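Local coordinates for argonaute protein (Marinitoga piezophila, PDB 5I4A) that cleaves single-stranded DNA targets complementary to a short 5'-hydroxyl guide RNA, with a preference for manganese ions, at residues A[366-380]-A[393-407]. Sequence-based numbering, arbitrary orientation.
Sequences INQIEDNVMAIVLLD and FPDNLILQPILKEKL. With nucleotides of chain B.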
loop_
_atom_site.group_PDB
_atom_site.type_symbol
_atom_site.label_atom_id
_atom_site.label_comp_id
_atom_site.label_asym_id
_atom_site.label_seq_id
_atom_site.Cartn_x
_atom_site.Cartn_y
_atom_site.Cartn_z
ATOM N N ILE A 366 29.419 -18.254 19.027
ATOM C CA ILE A 366 28.170 -17.677 18.538
ATOM C C ILE A 366 27.087 -17.772 19.603
ATOM O O ILE A 366 26.334 -16.817 19.833
ATOM C CB ILE A 366 27.744 -18.370 17.230
ATOM C CG1 ILE A 366 28.757 -18.076 16.121
ATOM C CG2 ILE A 366 26.341 -17.939 16.824
ATOM C CD1 ILE A 366 28.577 -18.936 14.887
ATOM N N ASN A 367 27.002 -18.918 20.283
ATOM C CA ASN A 367 25.943 -19.115 21.268
ATOM C C ASN A 367 26.111 -18.189 22.467
ATOM O O ASN A 367 25.118 -17.717 23.034
ATOM C CB ASN A 367 25.910 -20.577 21.710
ATOM C CG ASN A 367 24.878 -20.839 22.786
ATOM O OD1 ASN A 367 23.710 -21.098 22.492
ATOM N ND2 ASN A 367 25.304 -20.775 24.042
ATOM N N GLN A 368 27.352 -17.913 22.872
ATOM C CA GLN A 368 27.586 -17.056 24.029
ATOM C C GLN A 368 27.456 -15.574 23.710
ATOM O O GLN A 368 27.566 -14.753 24.627
ATOM C CB GLN A 368 28.968 -17.329 24.642
ATOM C CG GLN A 368 30.166 -17.134 23.713
ATOM C CD GLN A 368 30.598 -15.688 23.560
ATOM O OE1 GLN A 368 31.069 -15.064 24.510
ATOM N NE2 GLN A 368 30.446 -15.151 22.354
ATOM N N ILE A 369 27.231 -15.209 22.445
ATOM C CA ILE A 369 27.085 -13.801 22.098
ATOM C C ILE A 369 25.849 -13.244 22.786
ATOM O O ILE A 369 24.739 -13.769 22.631
ATOM C CB ILE A 369 27.010 -13.615 20.580
ATOM C CG1 ILE A 369 28.406 -13.730 19.962
ATOM C CG2 ILE A 369 26.374 -12.269 20.240
ATOM C CD1 ILE A 369 28.412 -13.694 18.449
ATOM N N GLU A 370 26.038 -12.182 23.552
ATOM C CA GLU A 370 24.956 -11.480 24.218
ATOM C C GLU A 370 24.884 -10.054 23.678
ATOM O O GLU A 370 25.678 -9.648 22.826
ATOM C CB GLU A 370 25.157 -11.488 25.735
ATOM C CG GLU A 370 25.622 -12.821 26.306
ATOM C CD GLU A 370 24.621 -13.416 27.273
ATOM O OE1 GLU A 370 23.427 -13.058 27.183
ATOM O OE2 GLU A 370 25.024 -14.236 28.126
ATOM N N ASP A 371 23.907 -9.299 24.185
ATOM C CA ASP A 371 23.711 -7.896 23.829
ATOM C C ASP A 371 23.413 -7.725 22.343
ATOM O O ASP A 371 23.061 -8.688 21.654
ATOM C CB ASP A 371 24.935 -7.064 24.217
ATOM C CG ASP A 371 25.490 -7.446 25.571
ATOM O OD1 ASP A 371 24.799 -8.182 26.307
ATOM O OD2 ASP A 371 26.615 -7.018 25.901
ATOM N N ASN A 372 23.553 -6.495 21.846
ATOM C CA ASN A 372 23.250 -6.167 20.456
ATOM C C ASN A 372 24.502 -6.390 19.617
ATOM O O ASN A 372 25.490 -5.663 19.761
ATOM C CB ASN A 372 22.771 -4.725 20.335
ATOM C CG ASN A 372 21.685 -4.387 21.336
ATOM O OD1 ASN A 372 20.684 -5.091 21.442
ATOM N ND2 ASN A 372 21.890 -3.310 22.092
ATOM N N VAL A 373 24.463 -7.389 18.740
ATOM C CA VAL A 373 25.571 -7.679 17.838
ATOM C C VAL A 373 25.000 -7.856 16.441
ATOM O O VAL A 373 24.114 -8.694 16.227
ATOM C CB VAL A 373 26.364 -8.927 18.267
ATOM C CG1 VAL A 373 27.412 -9.277 17.211
ATOM C CG2 VAL A 373 27.031 -8.690 19.612
ATOM N N MET A 374 25.503 -7.066 15.500
ATOM C CA MET A 374 25.056 -7.133 14.118
ATOM C C MET A 374 25.724 -8.297 13.401
ATOM O O MET A 374 26.928 -8.524 13.537
ATOM C CB MET A 374 25.381 -5.830 13.393
ATOM C CG MET A 374 24.852 -4.594 14.090
ATOM S SD MET A 374 23.055 -4.576 14.102
ATOM C CE MET A 374 22.753 -3.314 15.324
ATOM N N ALA A 375 24.938 -9.032 12.627
ATOM C CA ALA A 375 25.464 -10.076 11.758
ATOM C C ALA A 375 25.492 -9.509 10.343
ATOM O O ALA A 375 24.466 -9.443 9.664
ATOM C CB ALA A 375 24.626 -11.343 11.848
ATOM N N ILE A 376 26.677 -9.083 9.908
ATOM C CA ILE A 376 26.883 -8.609 8.539
ATOM C C ILE A 376 26.964 -9.843 7.645
ATOM O O ILE A 376 27.994 -10.523 7.585
ATOM C CB ILE A 376 28.132 -7.733 8.423
ATOM C CG1 ILE A 376 27.960 -6.464 9.269
ATOM C CG2 ILE A 376 28.397 -7.372 6.966
ATOM C CD1 ILE A 376 29.249 -5.717 9.532
ATOM N N VAL A 377 25.873 -10.138 6.953
ATOM C CA VAL A 377 25.732 -11.357 6.168
ATOM C C VAL A 377 25.800 -10.966 4.700
ATOM O O VAL A 377 24.925 -10.246 4.201
ATOM C CB VAL A 377 24.420 -12.084 6.488
ATOM C CG1 VAL A 377 24.300 -13.359 5.669
ATOM C CG2 VAL A 377 24.343 -12.375 7.979
ATOM N N LEU A 378 26.842 -11.423 4.013
ATOM C CA LEU A 378 27.044 -11.067 2.616
ATOM C C LEU A 378 26.232 -11.997 1.725
ATOM O O LEU A 378 26.424 -13.219 1.747
ATOM C CB LEU A 378 28.528 -11.131 2.256
ATOM C CG LEU A 378 29.398 -9.956 2.703
ATOM C CD1 LEU A 378 29.742 -10.042 4.186
ATOM C CD2 LEU A 378 30.659 -9.886 1.853
ATOM N N LEU A 379 25.320 -11.417 0.950
ATOM C CA LEU A 379 24.508 -12.156 -0.005
ATOM C C LEU A 379 25.156 -12.090 -1.381
ATOM O O LEU A 379 25.592 -11.022 -1.818
ATOM C CB LEU A 379 23.089 -11.589 -0.071
ATOM C CG LEU A 379 22.338 -11.361 1.244
ATOM C CD1 LEU A 379 20.992 -10.709 0.982
ATOM C CD2 LEU A 379 22.162 -12.662 2.018
ATOM N N ASP A 380 25.218 -13.237 -2.060
ATOM C CA ASP A 380 25.798 -13.273 -3.398
ATOM C C ASP A 380 24.925 -12.545 -4.412
ATOM O O ASP A 380 25.443 -11.951 -5.364
ATOM C CB ASP A 380 26.016 -14.720 -3.833
ATOM C CG ASP A 380 27.177 -15.371 -3.112
ATOM O OD1 ASP A 380 28.266 -14.761 -3.074
ATOM O OD2 ASP A 380 26.996 -16.484 -2.576
ATOM N N PHE A 393 18.424 -18.277 11.252
ATOM C CA PHE A 393 19.543 -17.547 11.816
ATOM C C PHE A 393 19.473 -17.554 13.342
ATOM O O PHE A 393 18.382 -17.576 13.920
ATOM C CB PHE A 393 19.550 -16.113 11.303
ATOM C CG PHE A 393 20.920 -15.584 11.043
ATOM C CD1 PHE A 393 21.662 -16.049 9.970
ATOM C CD2 PHE A 393 21.473 -14.629 11.873
ATOM C CE1 PHE A 393 22.929 -15.568 9.730
ATOM C CE2 PHE A 393 22.736 -14.149 11.641
ATOM C CZ PHE A 393 23.466 -14.616 10.567
ATOM N N PRO A 394 20.625 -17.552 14.016
ATOM C CA PRO A 394 20.619 -17.497 15.484
ATOM C C PRO A 394 19.876 -16.264 15.978
ATOM O O PRO A 394 20.084 -15.152 15.486
ATOM C CB PRO A 394 22.109 -17.450 15.844
ATOM C CG PRO A 394 22.806 -18.057 14.670
ATOM C CD PRO A 394 21.988 -17.679 13.471
ATOM N N ASP A 395 18.999 -16.471 16.960
ATOM C CA ASP A 395 18.115 -15.409 17.418
ATOM C C ASP A 395 18.817 -14.385 18.297
ATOM O O ASP A 395 18.268 -13.302 18.519
ATOM C CB ASP A 395 16.924 -16.005 18.172
ATOM C CG ASP A 395 16.067 -16.891 17.290
ATOM O OD1 ASP A 395 15.919 -16.576 16.090
ATOM O OD2 ASP A 395 15.546 -17.907 17.795
ATOM N N ASN A 396 20.010 -14.691 18.799
ATOM C CA ASN A 396 20.750 -13.722 19.595
ATOM C C ASN A 396 21.549 -12.745 18.742
ATOM O O ASN A 396 22.257 -11.898 19.296
ATOM C CB ASN A 396 21.677 -14.444 20.579
ATOM C CG ASN A 396 22.633 -15.398 19.891
ATOM O OD1 ASN A 396 22.308 -15.991 18.863
ATOM N ND2 ASN A 396 23.823 -15.554 20.462
ATOM N N LEU A 397 21.449 -12.831 17.419
ATOM C CA LEU A 397 22.129 -11.919 16.513
ATOM C C LEU A 397 21.116 -11.069 15.759
ATOM O O LEU A 397 20.012 -11.520 15.443
ATOM C CB LEU A 397 22.999 -12.681 15.508
ATOM C CG LEU A 397 24.093 -13.585 16.078
ATOM C CD1 LEU A 397 24.772 -14.359 14.962
ATOM C CD2 LEU A 397 25.109 -12.768 16.858
ATOM N N ILE A 398 21.509 -9.831 15.470
ATOM C CA ILE A 398 20.686 -8.902 14.703
ATOM C C ILE A 398 21.079 -9.073 13.239
ATOM O O ILE A 398 22.137 -8.610 12.806
ATOM C CB ILE A 398 20.872 -7.458 15.177
ATOM C CG1 ILE A 398 20.523 -7.335 16.662
ATOM C CG2 ILE A 398 20.010 -6.509 14.351
ATOM C CD1 ILE A 398 20.791 -5.961 17.244
ATOM N N LEU A 399 20.220 -9.741 12.477
ATOM C CA LEU A 399 20.523 -10.077 11.092
ATOM C C LEU A 399 20.578 -8.812 10.241
ATOM O O LEU A 399 19.604 -8.053 10.177
ATOM C CB LEU A 399 19.472 -11.052 10.563
ATOM C CG LEU A 399 19.585 -11.575 9.132
ATOM C CD1 LEU A 399 20.978 -12.089 8.874
ATOM C CD2 LEU A 399 18.564 -12.674 8.906
ATOM N N GLN A 400 21.719 -8.584 9.589
ATOM C CA GLN A 400 21.946 -7.389 8.776
ATOM C C GLN A 400 22.548 -7.793 7.437
ATOM O O GLN A 400 23.755 -7.626 7.209
ATOM C CB GLN A 400 22.850 -6.389 9.503
ATOM C CG GLN A 400 22.217 -5.739 10.732
ATOM C CD GLN A 400 21.108 -4.759 10.377
ATOM O OE1 GLN A 400 20.884 -4.456 9.205
ATOM N NE2 GLN A 400 20.411 -4.259 11.391
ATOM N N PRO A 401 21.734 -8.302 6.517
ATOM C CA PRO A 401 22.268 -8.742 5.223
ATOM C C PRO A 401 22.608 -7.562 4.325
ATOM O O PRO A 401 22.049 -6.471 4.445
ATOM C CB PRO A 401 21.129 -9.580 4.627
ATOM C CG PRO A 401 20.087 -9.713 5.733
ATOM C CD PRO A 401 20.286 -8.531 6.621
ATOM N N ILE A 402 23.543 -7.802 3.408
ATOM C CA ILE A 402 23.928 -6.796 2.421
ATOM C C ILE A 402 24.443 -7.509 1.177
ATOM O O ILE A 402 25.130 -8.530 1.269
ATOM C CB ILE A 402 24.970 -5.806 2.989
ATOM C CG1 ILE A 402 25.328 -4.744 1.943
ATOM C CG2 ILE A 402 26.215 -6.541 3.478
ATOM C CD1 ILE A 402 26.154 -3.599 2.481
ATOM N N LEU A 403 24.090 -6.971 0.012
ATOM C CA LEU A 403 24.508 -7.562 -1.249
ATOM C C LEU A 403 26.016 -7.440 -1.431
ATOM O O LEU A 403 26.600 -6.375 -1.203
ATOM C CB LEU A 403 23.773 -6.894 -2.411
ATOM C CG LEU A 403 22.257 -7.092 -2.408
ATOM C CD1 LEU A 403 21.605 -6.336 -3.556
ATOM C CD2 LEU A 403 21.925 -8.574 -2.483
ATOM N N LYS A 404 26.644 -8.546 -1.843
ATOM C CA LYS A 404 28.084 -8.552 -2.092
ATOM C C LYS A 404 28.485 -7.457 -3.072
ATOM O O LYS A 404 29.524 -6.810 -2.897
ATOM C CB LYS A 404 28.513 -9.930 -2.609
ATOM C CG LYS A 404 29.525 -9.900 -3.753
ATOM C CD LYS A 404 29.860 -11.304 -4.253
ATOM C CE LYS A 404 28.737 -11.889 -5.102
ATOM N NZ LYS A 404 29.001 -13.311 -5.470
ATOM N N GLU A 405 27.662 -7.219 -4.100
ATOM C CA GLU A 405 28.005 -6.211 -5.100
ATOM C C GLU A 405 28.042 -4.811 -4.507
ATOM O O GLU A 405 28.822 -3.967 -4.961
ATOM C CB GLU A 405 27.025 -6.254 -6.276
ATOM C CG GLU A 405 25.573 -6.495 -5.906
ATOM C CD GLU A 405 25.216 -7.965 -5.925
ATOM O OE1 GLU A 405 25.803 -8.735 -5.131
ATOM O OE2 GLU A 405 24.360 -8.351 -6.748
ATOM N N LYS A 406 27.209 -4.538 -3.503
ATOM C CA LYS A 406 27.222 -3.220 -2.882
ATOM C C LYS A 406 28.390 -3.042 -1.924
ATOM O O LYS A 406 28.768 -1.901 -1.637
ATOM C CB LYS A 406 25.895 -2.964 -2.167
ATOM C CG LYS A 406 24.713 -2.911 -3.124
ATOM C CD LYS A 406 23.401 -2.646 -2.405
ATOM C CE LYS A 406 22.237 -2.645 -3.386
ATOM N NZ LYS A 406 20.969 -2.177 -2.759
ATOM N N LEU A 407 28.972 -4.134 -1.428
ATOM C CA LEU A 407 30.242 -4.031 -0.720
ATOM C C LEU A 407 31.415 -3.927 -1.684
ATOM O O LEU A 407 32.456 -3.370 -1.326
ATOM C CB LEU A 407 30.442 -5.227 0.214
ATOM C CG LEU A 407 29.769 -5.132 1.584
ATOM C CD1 LEU A 407 30.313 -6.193 2.528
ATOM C CD2 LEU A 407 29.958 -3.743 2.168
ATOM P P A B 2 21.137 -4.622 0.169
ATOM O OP1 A B 2 20.349 -4.228 -1.022
ATOM O OP2 A B 2 22.601 -4.829 0.049
ATOM O "O5'" A B 2 20.877 -3.508 1.276
ATOM C "C5'" A B 2 21.406 -3.627 2.590
ATOM C "C4'" A B 2 21.246 -2.334 3.343
ATOM O "O4'" A B 2 22.132 -1.337 2.767
ATOM C "C3'" A B 2 19.865 -1.703 3.258
ATOM O "O3'" A B 2 18.947 -2.240 4.193
ATOM C "C2'" A B 2 20.159 -0.223 3.452
ATOM O "O2'" A B 2 20.389 0.076 4.820
ATOM C "C1'" A B 2 21.478 -0.089 2.698
ATOM N N9 A B 2 21.260 0.224 1.274
ATOM C C8 A B 2 21.406 -0.618 0.200
ATOM N N7 A B 2 21.140 -0.059 -0.957
ATOM C C5 A B 2 20.792 1.243 -0.615
ATOM C C6 A B 2 20.399 2.351 -1.385
ATOM N N6 A B 2 20.286 2.326 -2.718
ATOM N N1 A B 2 20.119 3.501 -0.732
ATOM C C2 A B 2 20.233 3.528 0.600
ATOM N N3 A B 2 20.592 2.548 1.428
ATOM C C4 A B 2 20.862 1.425 0.751
ATOM O "O5'" U B 1 16.832 -5.822 3.087
ATOM C "C5'" U B 1 18.092 -6.248 3.595
ATOM C "C4'" U B 1 18.987 -6.786 2.503
ATOM O "O4'" U B 1 18.462 -8.058 2.039
ATOM C "C3'" U B 1 19.127 -5.896 1.270
ATOM O "O3'" U B 1 20.466 -5.947 0.780
ATOM C "C2'" U B 1 18.181 -6.540 0.260
ATOM O "O2'" U B 1 18.544 -6.337 -1.090
ATOM C "C1'" U B 1 18.255 -8.018 0.640
ATOM N N1 U B 1 17.010 -8.742 0.355
ATOM C C2 U B 1 17.034 -9.861 -0.456
ATOM O O2 U B 1 18.057 -10.298 -0.958
ATOM N N3 U B 1 15.809 -10.453 -0.656
ATOM C C4 U B 1 14.592 -10.040 -0.138
ATOM O O4 U B 1 13.569 -10.670 -0.401
ATOM C C5 U B 1 14.656 -8.876 0.686
ATOM C C6 U B 1 15.833 -8.283 0.895
HETATM O O HOH W 1 22.166 -9.331 19.131
#
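A beta-alpha-beta unit of the Mid domain brings strands 374-379 and 398-403 together in parallel, and at their C-terminal ends the guide RNA is held. Backbone bonds alternate along the pair, from Ile398 N to Val373 O through to Lys404 N to Leu379 O. Proline suits position 401, whose nitrogen this ladder does not use; instead Pro401 CA makes a CA-H...O contact with Val377 O.

On the face of Ala375 and Val377, the ring of Phe393, just after the connecting helix 387-392, comes close at Ala375, whose single methyl lets CE2 approach CB to 3.4 Å, at the ring's edge. With CG anti to the backbone N (chi1 -179°), Leu399 CD1 comes over the ring centre and within 3.5 Å of Val377 CG2, a tight carbon pair. On the opposite face of the sheet, Met374 bends at chi2 (-66°), laying SD against Ile398 CG2 (3.6 Å) and Gln400 CG.

At the N-terminal end Asn396 acts as a clasp: its ND2 gives one hydrogen to Ile366 O (2.9 Å) and the other to Ile369 O (3.0 Å), both acceptors near the amide plane. A water links Asp371 O, Val373 N and Asn396 O.

At the far end Lys404 NZ forms a salt bridge with Asp380 OD1 (2.9 Å), and Asp380 OD2 is hydrogen-bonded to Ser303 OG. The backbone N-H of Leu403, at the N-cap, donates to OP2 of A2 of chain B (N to OP2 2.6 Å), while Lys406 NZ hydrogen-bonds both OP1 and the adenine N7 of that nucleotide. Main-chain N-H, helix start and lysine charge thus converge on one phosphate, probably stabilising its negative charge.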